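Local coordinates for Serine/threonine-protein kinase Tel1 (Chaetomium thermophilum, PDB 6SKY) that probably phosphorylates serine or threonine followed by glutamine in its substrates, histone H2A among them, to activate checkpoint signalling at sites of DNA damage, at residues H2467-A2472 against A2509-S2514. Residues are numbered along the deposited sequence; the frame is centred on the assembly and turned at random.
Sequences HIWTGA and AIDQTS
W2469 carries a buried helix-to-helix contact, in which the last turns of helix 2461-2472, within the FAT family region, meet the first turns of helix 2507-2522 through the indole lying against D2511 and S2514. With CG anti to the backbone N (chi1 -169°), the ring reaches across to the facing helix. S2514 sets its CB over one face of the indole as a CH-pi contact, 3.6 Å from the centroid of the six-membered ring and 13° off its normal. D2511 comes instead at the ring edge, its carboxylate plane steeply turned against the indole, and W2469 NE1 gives D2511 OD1 a weak, bent hydrogen bond of 2.7 Å. The same OD1 forms a salt bridge with R2473, the next residue after helix 2461-2472, which is the stronger polar partner of this acid. S2514 and I2510 also touch Y2466, one turn earlier on the tryptophan's helix. Replacing W2469 with an alanine is likely to leave S2514 CB without its aromatic cover and take away the indole N-H that D2511 OD1 accepts. The join thus pairs apolar burial over the indole face with a polar edge, where the nearby arginine probably offsets the aspartate's charge.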
ATOM      1  N   HIS A2467     -35.745 -32.073 -10.210  1.00 31.68           N
ATOM      2  CA  HIS A2467     -34.842 -32.849  -9.373  1.00 31.68           C
ATOM      3  C   HIS A2467     -35.551 -34.046  -8.780  1.00 31.68           C
ATOM      4  O   HIS A2467     -34.995 -35.148  -8.737  1.00 31.68           O
ATOM      5  CB  HIS A2467     -34.271 -31.981  -8.261  1.00 31.68           C
ATOM      6  CG  HIS A2467     -33.327 -30.933  -8.744  1.00 31.68           C
ATOM      7  ND1 HIS A2467     -33.660 -29.600  -8.796  1.00 31.68           N
ATOM      8  CD2 HIS A2467     -32.062 -31.022  -9.208  1.00 31.68           C
ATOM      9  CE1 HIS A2467     -32.639 -28.912  -9.266  1.00 31.68           C
ATOM     10  NE2 HIS A2467     -31.657 -29.752  -9.528  1.00 31.68           N
ATOM     11  N   ILE A2468     -36.786 -33.855  -8.320  1.00 32.87           N
ATOM     12  CA  ILE A2468     -37.532 -34.979  -7.766  1.00 32.87           C
ATOM     13  C   ILE A2468     -37.809 -36.024  -8.837  1.00 32.87           C
ATOM     14  O   ILE A2468     -37.658 -37.227  -8.601  1.00 32.87           O
ATOM     15  CB  ILE A2468     -38.828 -34.490  -7.101  1.00 32.87           C
ATOM     16  CG1 ILE A2468     -38.490 -33.606  -5.911  1.00 32.87           C
ATOM     17  CG2 ILE A2468     -39.666 -35.656  -6.669  1.00 32.87           C
ATOM     18  CD1 ILE A2468     -37.411 -34.162  -5.038  1.00 32.87           C
ATOM     19  N   TRP A2469     -38.211 -35.589 -10.031  1.00 35.26           N
ATOM     20  CA  TRP A2469     -38.490 -36.536 -11.104  1.00 35.26           C
ATOM     21  C   TRP A2469     -37.249 -37.337 -11.462  1.00 35.26           C
ATOM     22  O   TRP A2469     -37.306 -38.560 -11.600  1.00 35.26           O
ATOM     23  CB  TRP A2469     -39.026 -35.808 -12.336  1.00 35.26           C
ATOM     24  CG  TRP A2469     -39.578 -36.744 -13.353  1.00 35.26           C
ATOM     25  CD1 TRP A2469     -40.852 -37.185 -13.437  1.00 35.26           C
ATOM     26  CD2 TRP A2469     -38.865 -37.377 -14.418  1.00 35.26           C
ATOM     27  NE1 TRP A2469     -40.987 -38.049 -14.488  1.00 35.26           N
ATOM     28  CE2 TRP A2469     -39.775 -38.183 -15.107  1.00 35.26           C
ATOM     29  CE3 TRP A2469     -37.541 -37.335 -14.857  1.00 35.26           C
ATOM     30  CZ2 TRP A2469     -39.411 -38.937 -16.207  1.00 35.26           C
ATOM     31  CZ3 TRP A2469     -37.184 -38.087 -15.945  1.00 35.26           C
ATOM     32  CH2 TRP A2469     -38.109 -38.873 -16.608  1.00 35.26           C
ATOM     33  N   THR A2470     -36.114 -36.665 -11.622  1.00 34.80           N
ATOM     34  CA  THR A2470     -34.887 -37.374 -11.955  1.00 34.80           C
ATOM     35  C   THR A2470     -34.482 -38.333 -10.849  1.00 34.80           C
ATOM     36  O   THR A2470     -33.977 -39.425 -11.119  1.00 34.80           O
ATOM     37  CB  THR A2470     -33.771 -36.379 -12.227  1.00 34.80           C
ATOM     38  OG1 THR A2470     -34.187 -35.485 -13.259  1.00 34.80           O
ATOM     39  CG2 THR A2470     -32.531 -37.097 -12.671  1.00 34.80           C
ATOM     40  N   GLY A2471     -34.694 -37.950  -9.593  1.00 36.20           N
ATOM     41  CA  GLY A2471     -34.324 -38.835  -8.507  1.00 36.20           C
ATOM     42  C   GLY A2471     -35.194 -40.072  -8.433  1.00 36.20           C
ATOM     43  O   GLY A2471     -34.717 -41.154  -8.094  1.00 36.20           O
ATOM     44  N   ALA A2472     -36.479 -39.934  -8.742  1.00 37.46           N
ATOM     45  CA  ALA A2472     -37.367 -41.082  -8.646  1.00 37.46           C
ATOM     46  C   ALA A2472     -37.212 -42.009  -9.845  1.00 37.46           C
ATOM     47  O   ALA A2472     -37.000 -43.212  -9.684  1.00 37.46           O
ATOM     48  CB  ALA A2472     -38.812 -40.612  -8.508  1.00 37.46           C
ATOM     49  N   ALA A2509     -48.138 -32.756 -14.979  1.00 43.76           N
ATOM     50  CA  ALA A2509     -47.649 -32.185 -16.227  1.00 43.76           C
ATOM     51  C   ALA A2509     -46.165 -32.464 -16.407  1.00 43.76           C
ATOM     52  O   ALA A2509     -45.733 -32.922 -17.469  1.00 43.76           O
ATOM     53  CB  ALA A2509     -47.925 -30.689 -16.256  1.00 43.76           C
ATOM     54  N   ILE A2510     -45.370 -32.204 -15.369  1.00 40.81           N
ATOM     55  CA  ILE A2510     -43.933 -32.440 -15.443  1.00 40.81           C
ATOM     56  C   ILE A2510     -43.646 -33.924 -15.612  1.00 40.81           C
ATOM     57  O   ILE A2510     -42.737 -34.315 -16.352  1.00 40.81           O
ATOM     58  CB  ILE A2510     -43.242 -31.857 -14.197  1.00 40.81           C
ATOM     59  CG1 ILE A2510     -43.211 -30.338 -14.292  1.00 40.81           C
ATOM     60  CG2 ILE A2510     -41.846 -32.411 -14.037  1.00 40.81           C
ATOM     61  CD1 ILE A2510     -42.463 -29.690 -13.185  1.00 40.81           C
ATOM     62  N   ASP A2511     -44.451 -34.772 -14.979  1.00 42.94           N
ATOM     63  CA  ASP A2511     -44.298 -36.214 -15.129  1.00 42.94           C
ATOM     64  C   ASP A2511     -44.451 -36.638 -16.586  1.00 42.94           C
ATOM     65  O   ASP A2511     -43.534 -37.217 -17.187  1.00 42.94           O
ATOM     66  CB  ASP A2511     -45.324 -36.915 -14.245  1.00 42.94           C
ATOM     67  CG  ASP A2511     -44.810 -38.201 -13.669  1.00 42.94           C
ATOM     68  OD1 ASP A2511     -43.611 -38.485 -13.834  1.00 42.94           O
ATOM     69  OD2 ASP A2511     -45.602 -38.934 -13.050  1.00 42.94           O
ATOM     70  N   GLN A2512     -45.612 -36.344 -17.175  1.00 44.79           N
ATOM     71  CA  GLN A2512     -45.886 -36.798 -18.534  1.00 44.79           C
ATOM     72  C   GLN A2512     -44.932 -36.164 -19.534  1.00 44.79           C
ATOM     73  O   GLN A2512     -44.432 -36.833 -20.454  1.00 44.79           O
ATOM     74  CB  GLN A2512     -47.327 -36.475 -18.913  1.00 44.79           C
ATOM     75  CG  GLN A2512     -48.361 -36.939 -17.919  1.00 44.79           C
ATOM     76  CD  GLN A2512     -48.366 -38.432 -17.741  1.00 44.79           C
ATOM     77  OE1 GLN A2512     -47.932 -39.175 -18.617  1.00 44.79           O
ATOM     78  NE2 GLN A2512     -48.854 -38.887 -16.598  1.00 44.79           N
ATOM     79  N   THR A2513     -44.659 -34.874 -19.366  1.00 42.69           N
ATOM     80  CA  THR A2513     -43.795 -34.177 -20.297  1.00 42.69           C
ATOM     81  C   THR A2513     -42.371 -34.707 -20.247  1.00 42.69           C
ATOM     82  O   THR A2513     -41.731 -34.867 -21.290  1.00 42.69           O
ATOM     83  CB  THR A2513     -43.833 -32.692 -19.995  1.00 42.69           C
ATOM     84  OG1 THR A2513     -45.139 -32.192 -20.293  1.00 42.69           O
ATOM     85  CG2 THR A2513     -42.833 -31.981 -20.836  1.00 42.69           C
ATOM     86  N   SER A2514     -41.848 -34.991 -19.055  1.00 39.82           N
ATOM     87  CA  SER A2514     -40.506 -35.540 -18.977  1.00 39.82           C
ATOM     88  C   SER A2514     -40.452 -36.933 -19.576  1.00 39.82           C
ATOM     89  O   SER A2514     -39.452 -37.303 -20.200  1.00 39.82           O
ATOM     90  CB  SER A2514     -40.038 -35.556 -17.533  1.00 39.82           C
ATOM     91  OG  SER A2514     -40.497 -34.399 -16.873  1.00 39.82           O
TER